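Local coordinates for DCN1-like protein 3 (Homo sapiens, PDB 4GBA), which contributes to neddylation of cullins by promoting transfer of NEDD8 from N-terminally acetylated E2 enzymes to cullin-RBX complexes, at residues Asn33-Asp38 with Asp74-Ile79; Leu138-Asn143 with Val191-Glu196; Pro172-Tyr177 with Glu196-Glu201. One frame throughout, in Å; residues are numbered along the deposited sequence.

In the fold
The three contacts lie within an elongated, largely helical chain that carries the DCUN1 (PONY) domain. Contact 1 comes first along the chain and closes before the others open, joining the end of helix 25-34 to the start of helix 76-89. Contacts 2 and 3 lie on the other side of the chain's centre. Contact 2 is about 38 Å from contact 1, centre to centre, and contact 3 about 43 Å. Their own centres are only about 8 Å apart: they share Glu196 and helix 185-199, and their segments alternate in sequence. Contact 1 thus belongs to the N-terminal half of the domain, while contacts 2 and 3 tie its last helix to helix 138-147 and to the preceding loop in the C-terminal, cullin-binding half.

Contact 1 of 3, residues Asn33-Asp38 with Asp74-Ile79; sequences NDLCVD and DSIDGI
Ser75, at the N-cap of helix 76-89, accepts the backbone N-H of Gly78 through its hydroxyl, with Gly78 N 2.8 Å from Ser75 OG and an N-H...O angle of 150°, and the next residue, Ile76, is the first of the helix and packs against Asp34 and Leu35. The cap fixes the first turn, from which Ile76 and Ile79 face the end of helix 25-34. There the chain turns off in a Schellman motif, with Cys36 at positive phi. No hydrogen bond crosses between the segments.

Ile76 meets the helix end with two branches. Its CG2, anti to the backbone N, touches the backbone of Asp34 at 3.5 Å from Asp34 O, whereas its CD1 comes against the Asp34 methylene, 3.9 Å from Asp34 CB. One methyl of Leu35 does the work on that residue: CD2 lies 3.8 Å from Ile79 CG2 and 4.0 Å from Ile76 CD1, and the side chains of Leu35 and Ile79 cross at about a right angle. Leu47 of helix 42-50 touches both Leu35 and Ile79, while Phe31, from helix 25-34 itself, touches both isoleucines.

Asp34 thus divides its roles. Its CB packs on Ile76 while its carboxylate is bound through OD2 to the hydroxyl of Tyr15. The two helix ends are therefore joined by apolar packing, and the hydrogen bonds of Ser75 OG and Asp34 OD2 are made elsewhere, to Gly78 N and to Tyr15.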
loop_
_atom_site.group_PDB
_atom_site.type_symbol
_atom_site.label_atom_id
_atom_site.label_comp_id
_atom_site.label_asym_id
_atom_site.label_seq_id
_atom_site.Cartn_x
_atom_site.Cartn_y
_atom_site.Cartn_z
ATOM N N ASN A 33 -4.958 -16.663 5.560
ATOM C CA ASN A 33 -5.195 -17.474 6.746
ATOM C C ASN A 33 -4.113 -18.551 6.919
ATOM O O ASN A 33 -3.543 -18.688 7.997
ATOM C CB ASN A 33 -6.595 -18.092 6.728
ATOM C CG ASN A 33 -6.867 -18.939 7.958
ATOM O OD1 ASN A 33 -6.957 -18.426 9.067
ATOM N ND2 ASN A 33 -6.998 -20.240 7.763
ATOM N N ASP A 34 -3.815 -19.290 5.853
ATOM C CA ASP A 34 -2.751 -20.294 5.905
ATOM C C ASP A 34 -1.381 -19.697 6.224
ATOM O O ASP A 34 -0.597 -20.289 6.955
ATOM C CB ASP A 34 -2.695 -21.088 4.609
ATOM C CG ASP A 34 -3.893 -21.997 4.436
ATOM O OD1 ASP A 34 -4.568 -22.291 5.447
ATOM O OD2 ASP A 34 -4.156 -22.429 3.299
ATOM N N LEU A 35 -1.095 -18.520 5.677
ATOM C CA LEU A 35 0.128 -17.797 6.019
ATOM C C LEU A 35 0.121 -17.282 7.457
ATOM O O LEU A 35 1.140 -16.798 7.942
ATOM C CB LEU A 35 0.336 -16.630 5.063
ATOM C CG LEU A 35 0.583 -16.972 3.596
ATOM C CD1 LEU A 35 0.490 -15.712 2.768
ATOM C CD2 LEU A 35 1.941 -17.643 3.402
ATOM N N CYS A 36 -1.038 -17.355 8.121
ATOM C CA CYS A 36 -1.173 -16.876 9.494
ATOM C C CYS A 36 -0.919 -15.393 9.574
ATOM O O CYS A 36 -0.245 -14.898 10.484
ATOM C CB CYS A 36 -0.204 -17.618 10.404
ATOM S SG CYS A 36 -0.717 -19.318 10.617
ATOM N N VAL A 37 -1.498 -14.686 8.616
ATOM C CA VAL A 37 -1.236 -13.275 8.427
ATOM C C VAL A 37 -2.581 -12.552 8.299
ATOM O O VAL A 37 -3.492 -13.042 7.629
ATOM C CB VAL A 37 -0.317 -13.096 7.162
ATOM C CG1 VAL A 37 -0.916 -12.182 6.135
ATOM C CG2 VAL A 37 1.085 -12.656 7.570
ATOM N N ASP A 38 -2.735 -11.412 8.963
ATOM C CA ASP A 38 -3.926 -10.604 8.733
ATOM C C ASP A 38 -3.847 -10.120 7.284
ATOM O O ASP A 38 -2.803 -9.647 6.858
ATOM C CB ASP A 38 -4.008 -9.431 9.723
ATOM C CG ASP A 38 -5.263 -8.575 9.524
ATOM O OD1 ASP A 38 -6.015 -8.334 10.506
ATOM O OD2 ASP A 38 -5.496 -8.126 8.381
ATOM N N ASP A 74 7.465 -22.625 -3.163
ATOM C CA ASP A 74 6.379 -23.362 -3.786
ATOM C C ASP A 74 5.445 -23.885 -2.680
ATOM O O ASP A 74 4.664 -24.820 -2.882
ATOM C CB ASP A 74 6.912 -24.494 -4.666
ATOM C CG ASP A 74 7.701 -25.536 -3.875
ATOM O OD1 ASP A 74 7.774 -25.446 -2.624
ATOM O OD2 ASP A 74 8.227 -26.480 -4.508
ATOM N N SER A 75 5.535 -23.268 -1.508
ATOM C CA SER A 75 4.745 -23.725 -0.369
ATOM C C SER A 75 4.443 -22.600 0.612
ATOM O O SER A 75 5.149 -21.587 0.651
ATOM C CB SER A 75 5.484 -24.843 0.372
ATOM O OG SER A 75 6.451 -24.283 1.244
ATOM N N ILE A 76 3.401 -22.806 1.410
ATOM C CA ILE A 76 3.013 -21.879 2.465
ATOM C C ILE A 76 4.165 -21.634 3.441
ATOM O O ILE A 76 4.457 -20.485 3.817
ATOM C CB ILE A 76 1.777 -22.410 3.240
ATOM C CG1 ILE A 76 0.528 -22.335 2.366
ATOM C CG2 ILE A 76 1.572 -21.626 4.519
ATOM C CD1 ILE A 76 0.158 -20.896 1.956
ATOM N N ASP A 77 4.824 -22.719 3.848
ATOM C CA ASP A 77 5.956 -22.619 4.763
ATOM C C ASP A 77 7.163 -21.933 4.138
ATOM O O ASP A 77 7.900 -21.226 4.822
ATOM C CB ASP A 77 6.338 -23.992 5.321
ATOM C CG ASP A 77 5.614 -24.310 6.626
ATOM O OD1 ASP A 77 4.520 -23.748 6.872
ATOM O OD2 ASP A 77 6.149 -25.114 7.408
ATOM N N GLY A 78 7.349 -22.129 2.837
ATOM C CA GLY A 78 8.434 -21.483 2.124
ATOM C C GLY A 78 8.235 -19.982 2.042
ATOM O O GLY A 78 9.174 -19.219 2.246
ATOM N N ILE A 79 7.011 -19.557 1.735
ATOM C CA ILE A 79 6.683 -18.137 1.699
ATOM C C ILE A 79 6.919 -17.481 3.057
ATOM O O ILE A 79 7.579 -16.449 3.140
ATOM C CB ILE A 79 5.229 -17.889 1.221
ATOM C CG1 ILE A 79 5.065 -18.355 -0.224
ATOM C CG2 ILE A 79 4.883 -16.406 1.322
ATOM C CD1 ILE A 79 3.683 -18.682 -0.629
#

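Contact 2 of 3, residues Leu138-Asn143 with Val191-Glu196; sequences LDQWLN and VEWEME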
loop_
_atom_site.group_PDB
_atom_site.type_symbol
_atom_site.label_atom_id
_atom_site.label_comp_id
_atom_site.label_asym_id
_atom_site.label_seq_id
_atom_site.Cartn_x
_atom_site.Cartn_y
_atom_site.Cartn_z
ATOM N N LEU A 138 3.957 12.072 9.255
ATOM C CA LEU A 138 2.912 11.135 8.838
ATOM C C LEU A 138 1.662 11.094 9.741
ATOM O O LEU A 138 0.535 11.054 9.239
ATOM C CB LEU A 138 3.491 9.725 8.666
ATOM C CG LEU A 138 2.540 8.606 8.226
ATOM C CD1 LEU A 138 2.022 8.845 6.810
ATOM C CD2 LEU A 138 3.241 7.274 8.302
ATOM N N ASP A 139 1.855 11.080 11.060
ATOM C CA ASP A 139 0.719 11.007 11.985
ATOM C C ASP A 139 -0.273 12.153 11.773
ATOM O O ASP A 139 -1.484 11.922 11.673
ATOM C CB ASP A 139 1.177 10.976 13.455
ATOM C CG ASP A 139 1.985 9.722 13.805
ATOM O OD1 ASP A 139 1.710 8.631 13.245
ATOM O OD2 ASP A 139 2.901 9.833 14.655
ATOM N N GLN A 140 0.237 13.382 11.705
ATOM C CA GLN A 140 -0.629 14.551 11.535
ATOM C C GLN A 140 -1.209 14.631 10.127
ATOM O O GLN A 140 -2.365 15.019 9.938
ATOM C CB GLN A 140 0.113 15.843 11.877
ATOM C CG GLN A 140 0.495 15.961 13.345
ATOM C CD GLN A 140 -0.664 15.653 14.300
ATOM O OE1 GLN A 140 -1.843 15.809 13.957
ATOM N NE2 GLN A 140 -0.323 15.206 15.506
ATOM N N TRP A 141 -0.402 14.259 9.139
ATOM C CA TRP A 141 -0.862 14.234 7.763
ATOM C C TRP A 141 -2.084 13.326 7.645
ATOM O O TRP A 141 -3.033 13.654 6.944
ATOM C CB TRP A 141 0.272 13.791 6.819
ATOM C CG TRP A 141 -0.180 13.390 5.431
ATOM C CD1 TRP A 141 -0.320 12.121 4.956
ATOM C CD2 TRP A 141 -0.558 14.261 4.358
ATOM N NE1 TRP A 141 -0.759 12.141 3.655
ATOM C CE2 TRP A 141 -0.911 13.448 3.257
ATOM C CE3 TRP A 141 -0.631 15.653 4.214
ATOM C CZ2 TRP A 141 -1.325 13.973 2.027
ATOM C CZ3 TRP A 141 -1.045 16.174 2.997
ATOM C CH2 TRP A 141 -1.390 15.335 1.918
ATOM N N LEU A 142 -2.063 12.191 8.340
ATOM C CA LEU A 142 -3.176 11.247 8.277
ATOM C C LEU A 142 -4.374 11.692 9.131
ATOM O O LEU A 142 -5.519 11.346 8.824
ATOM C CB LEU A 142 -2.730 9.821 8.656
ATOM C CG LEU A 142 -1.677 9.111 7.789
ATOM C CD1 LEU A 142 -1.172 7.853 8.490
ATOM C CD2 LEU A 142 -2.173 8.781 6.368
ATOM N N ASN A 143 -4.106 12.435 10.206
ATOM C CA ASN A 143 -5.175 13.067 10.985
ATOM C C ASN A 143 -5.882 14.101 10.136
ATOM O O ASN A 143 -7.111 14.174 10.113
ATOM C CB ASN A 143 -4.626 13.756 12.235
ATOM C CG ASN A 143 -4.187 12.770 13.302
ATOM O OD1 ASN A 143 -4.649 11.623 13.344
ATOM N ND2 ASN A 143 -3.296 13.218 14.183
ATOM N N VAL A 191 -0.348 22.191 5.778
ATOM C CA VAL A 191 0.550 22.978 6.602
ATOM C C VAL A 191 -0.233 24.018 7.411
ATOM O O VAL A 191 0.047 24.238 8.589
ATOM C CB VAL A 191 1.667 23.617 5.761
ATOM C CG1 VAL A 191 2.345 24.737 6.529
ATOM C CG2 VAL A 191 2.684 22.548 5.348
ATOM N N GLU A 192 -1.227 24.638 6.782
ATOM C CA GLU A 192 -2.076 25.603 7.475
ATOM C C GLU A 192 -2.815 24.903 8.608
ATOM O O GLU A 192 -2.699 25.291 9.776
ATOM C CB GLU A 192 -3.075 26.272 6.515
ATOM C CG GLU A 192 -2.438 26.951 5.285
ATOM C CD GLU A 192 -1.272 27.889 5.634
ATOM O OE1 GLU A 192 -1.435 29.127 5.509
ATOM O OE2 GLU A 192 -0.184 27.392 6.019
ATOM N N TRP A 193 -3.566 23.864 8.249
ATOM C CA TRP A 193 -4.273 23.041 9.222
ATOM C C TRP A 193 -3.374 22.604 10.378
ATOM O O TRP A 193 -3.810 22.532 11.527
ATOM C CB TRP A 193 -4.854 21.816 8.528
ATOM C CG TRP A 193 -5.555 20.841 9.453
ATOM C CD1 TRP A 193 -6.902 20.771 9.706
ATOM C CD2 TRP A 193 -4.952 19.782 10.220
ATOM N NE1 TRP A 193 -7.168 19.744 10.583
ATOM C CE2 TRP A 193 -5.985 19.118 10.914
ATOM C CE3 TRP A 193 -3.633 19.330 10.391
ATOM C CZ2 TRP A 193 -5.750 18.033 11.762
ATOM C CZ3 TRP A 193 -3.397 18.252 11.240
ATOM C CH2 TRP A 193 -4.448 17.615 11.911
ATOM N N GLU A 194 -2.118 22.318 10.068
ATOM C CA GLU A 194 -1.184 21.825 11.068
ATOM C C GLU A 194 -0.625 22.958 11.926
ATOM O O GLU A 194 -0.257 22.745 13.085
ATOM C CB GLU A 194 -0.055 21.038 10.405
ATOM C CG GLU A 194 1.092 20.692 11.337
ATOM C CD GLU A 194 0.693 19.709 12.429
ATOM O OE1 GLU A 194 -0.478 19.264 12.429
ATOM O OE2 GLU A 194 1.550 19.380 13.282
ATOM N N MET A 195 -0.549 24.158 11.355
ATOM C CA MET A 195 -0.221 25.353 12.138
ATOM C C MET A 195 -1.346 25.672 13.126
ATOM O O MET A 195 -1.099 25.990 14.286
ATOM C CB MET A 195 0.039 26.565 11.230
ATOM C CG MET A 195 1.363 26.507 10.494
ATOM S SD MET A 195 2.670 25.912 11.588
ATOM C CE MET A 195 3.275 27.429 12.327
ATOM N N GLU A 196 -2.584 25.580 12.659
ATOM C CA GLU A 196 -3.727 25.842 13.518
ATOM C C GLU A 196 -3.795 24.868 14.690
ATOM O O GLU A 196 -4.073 25.280 15.819
ATOM C CB GLU A 196 -5.039 25.816 12.728
ATOM C CG GLU A 196 -6.283 25.714 13.605
ATOM C CD GLU A 196 -6.381 26.837 14.639
ATOM O OE1 GLU A 196 -5.910 27.960 14.347
ATOM O OE2 GLU A 196 -6.926 26.591 15.744
#
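Helix-to-helix packing, built from polar and aromatic side chains but with no hydrogen bond across it, joins Gln140 and Asn143 of helix 138-147 to Trp193 and Glu194 of the last helix, 185-199. It lies inside the DCUN1 domain, in the part matched by the Cullin binding family, which belongs to the EF-hand clan. The helix segments pass nearly at right angles, 103° between their N-to-C directions, and their axes approach to 10.4 Å.

Gln140 fits between the two residues of the last helix, and its side chain crosses each of them at about a right angle, with its amide plane turned 31° from the indole and 25° from the carboxylate. The benzo end of the Trp193 indole comes against helix 138-147: Trp193 CZ3 is 3.6 Å from the backbone Gln140 O, and Trp193 CH2 is 3.9 Å from Asn143 CB. With CG anti to the backbone N, the indole extends toward that helix, where its NE1 is bonded to Glu147 OE2. The aliphatic part of Gln140 instead meets the carboxylate of Glu194, Gln140 CB lying 3.5 Å from Glu194 OE1. That carboxylate is held in place by Arg197 and Arg198, which both form salt bridges to OE2; their positive charges would be expected to stabilise its negative form.

The Gln140 amide is itself held within its helix: Asn143 ND2 donates to Gln140 OE1 at 3.0 Å, almost straight, from well above the carbonyl plane.

Contact 3 of 3, residues Pro172-Tyr177 with Glu196-Glu201; sequences PDLSNY and ERRKRE
Arg198 reaches Pro172 and Leu174 through its guanidinium group, whose two terminal nitrogens share a single acceptor. Pro172 O lies at the edge of the group, near its plane, 3.4 Å from Arg198 NH1 and 3.5 Å from Arg198 NH2; both bonds are long and weak. The firmer partner of the arginine is within its own helix, where NE forms a salt bridge with Glu194 OE2. The side chain runs extended from CG to NE, which carries the guanidinium out to the loop.

Leu174 supplies the apolar side of the contact. Its CD2 sits over the centre of one guanidinium face, 3.9 Å above the plane, and its CD1 comes to 3.3 Å from Arg198 NH2.

Local bonds shape the loop itself. Asp173 OD1 accepts from Ser175 N at 2.6 Å, closing an Asx turn, and takes a second, weak bond from Ser175 OG. This turn overlaps the type I turn from Leu174 to Tyr177, in which Tyr177 N is 3.2 Å from Leu174 O.

This surface contact joins the loop between helices 157-169 and 185-199 to the C-terminal end of the latter; Leu174 and Tyr177 also touch this helix further back, at Met195 and Val191 respectively.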
loop_
_atom_site.group_PDB
_atom_site.type_symbol
_atom_site.label_atom_id
_atom_site.label_comp_id
_atom_site.label_asym_id
_atom_site.label_seq_id
_atom_site.Cartn_x
_atom_site.Cartn_y
_atom_site.Cartn_z
ATOM N N PRO A 172 10.431 17.492 11.638
ATOM C CA PRO A 172 9.261 17.899 12.436
ATOM C C PRO A 172 9.011 19.409 12.509
ATOM O O PRO A 172 7.881 19.835 12.794
ATOM C CB PRO A 172 9.604 17.377 13.833
ATOM C CG PRO A 172 11.101 17.373 13.867
ATOM C CD PRO A 172 11.529 16.981 12.479
ATOM N N ASP A 173 10.051 20.197 12.254
ATOM C CA ASP A 173 10.011 21.646 12.474
ATOM C C ASP A 173 9.138 22.442 11.485
ATOM O O ASP A 173 8.567 23.483 11.848
ATOM C CB ASP A 173 11.436 22.205 12.478
ATOM C CG ASP A 173 12.230 21.779 11.253
ATOM O OD1 ASP A 173 11.651 21.770 10.141
ATOM O OD2 ASP A 173 13.429 21.444 11.401
ATOM N N LEU A 174 9.037 21.956 10.246
ATOM C CA LEU A 174 8.370 22.698 9.171
ATOM C C LEU A 174 9.238 23.842 8.661
ATOM O O LEU A 174 8.774 24.681 7.889
ATOM C CB LEU A 174 7.027 23.268 9.635
ATOM C CG LEU A 174 5.824 22.333 9.607
ATOM C CD1 LEU A 174 6.138 21.073 10.382
ATOM C CD2 LEU A 174 4.568 23.014 10.154
ATOM N N SER A 175 10.493 23.885 9.097
ATOM C CA SER A 175 11.340 25.041 8.822
ATOM C C SER A 175 11.711 25.151 7.343
ATOM O O SER A 175 12.045 26.241 6.866
ATOM C CB SER A 175 12.592 25.054 9.722
ATOM O OG SER A 175 13.631 24.216 9.227
ATOM N N ASN A 176 11.632 24.031 6.619
ATOM C CA ASN A 176 11.998 24.005 5.204
ATOM C C ASN A 176 10.797 24.123 4.269
ATOM O O ASN A 176 10.944 24.008 3.054
ATOM C CB ASN A 176 12.788 22.741 4.858
ATOM C CG ASN A 176 13.985 22.539 5.755
ATOM O OD1 ASN A 176 14.933 23.320 5.712
ATOM N ND2 ASN A 176 13.957 21.482 6.569
ATOM N N TYR A 177 9.612 24.347 4.828
ATOM C CA TYR A 177 8.419 24.513 3.998
ATOM C C TYR A 177 8.294 25.919 3.406
ATOM O O TYR A 177 8.353 26.915 4.130
ATOM C CB TYR A 177 7.131 24.174 4.764
ATOM C CG TYR A 177 5.903 24.368 3.900
ATOM C CD1 TYR A 177 5.564 23.430 2.937
ATOM C CD2 TYR A 177 5.109 25.503 4.019
ATOM C CE1 TYR A 177 4.468 23.600 2.126
ATOM C CE2 TYR A 177 3.998 25.683 3.207
ATOM C CZ TYR A 177 3.685 24.724 2.262
ATOM O OH TYR A 177 2.596 24.869 1.433
ATOM N N GLU A 196 -2.584 25.580 12.659
ATOM C CA GLU A 196 -3.727 25.842 13.518
ATOM C C GLU A 196 -3.795 24.868 14.690
ATOM O O GLU A 196 -4.073 25.280 15.819
ATOM C CB GLU A 196 -5.039 25.816 12.728
ATOM C CG GLU A 196 -6.283 25.714 13.605
ATOM C CD GLU A 196 -6.381 26.837 14.639
ATOM O OE1 GLU A 196 -5.910 27.960 14.347
ATOM O OE2 GLU A 196 -6.926 26.591 15.744
ATOM N N ARG A 197 -3.550 23.584 14.441
ATOM C CA ARG A 197 -3.650 22.623 15.532
ATOM C C ARG A 197 -2.531 22.799 16.554
ATOM O O ARG A 197 -2.733 22.564 17.739
ATOM C CB ARG A 197 -3.738 21.177 15.039
ATOM C CG ARG A 197 -2.457 20.624 14.474
ATOM C CD ARG A 197 -2.413 19.127 14.665
ATOM N NE ARG A 197 -2.154 18.800 16.056
ATOM C CZ ARG A 197 -0.934 18.672 16.570
ATOM N NH1 ARG A 197 0.127 18.847 15.800
ATOM N NH2 ARG A 197 -0.775 18.370 17.853
ATOM N N ARG A 198 -1.361 23.231 16.105
ATOM C CA ARG A 198 -0.296 23.556 17.045
ATOM C C ARG A 198 -0.685 24.744 17.930
ATOM O O ARG A 198 -0.364 24.769 19.125
ATOM C CB ARG A 198 1.020 23.804 16.313
ATOM C CG ARG A 198 1.647 22.514 15.835
ATOM C CD ARG A 198 2.856 22.724 14.958
ATOM N NE ARG A 198 3.096 21.528 14.157
ATOM C CZ ARG A 198 4.287 21.143 13.711
ATOM N NH1 ARG A 198 5.369 21.860 13.990
ATOM N NH2 ARG A 198 4.396 20.033 12.988
ATOM N N LYS A 199 -1.388 25.714 17.346
ATOM C CA LYS A 199 -1.949 26.826 18.111
ATOM C C LYS A 199 -2.942 26.305 19.152
ATOM O O LYS A 199 -2.678 26.377 20.356
ATOM C CB LYS A 199 -2.631 27.841 17.188
ATOM N N ARG A 200 -4.070 25.765 18.688
ATOM C CA ARG A 200 -5.081 25.198 19.582
ATOM C C ARG A 200 -4.507 24.166 20.565
ATOM O O ARG A 200 -5.216 23.699 21.455
ATOM C CB ARG A 200 -6.239 24.586 18.786
ATOM N N GLU A 201 -3.233 23.807 20.409
ATOM C CA GLU A 201 -2.583 22.906 21.361
ATOM C C GLU A 201 -1.808 23.689 22.421
ATOM O O GLU A 201 -0.580 23.644 22.472
ATOM C CB GLU A 201 -1.661 21.912 20.647
#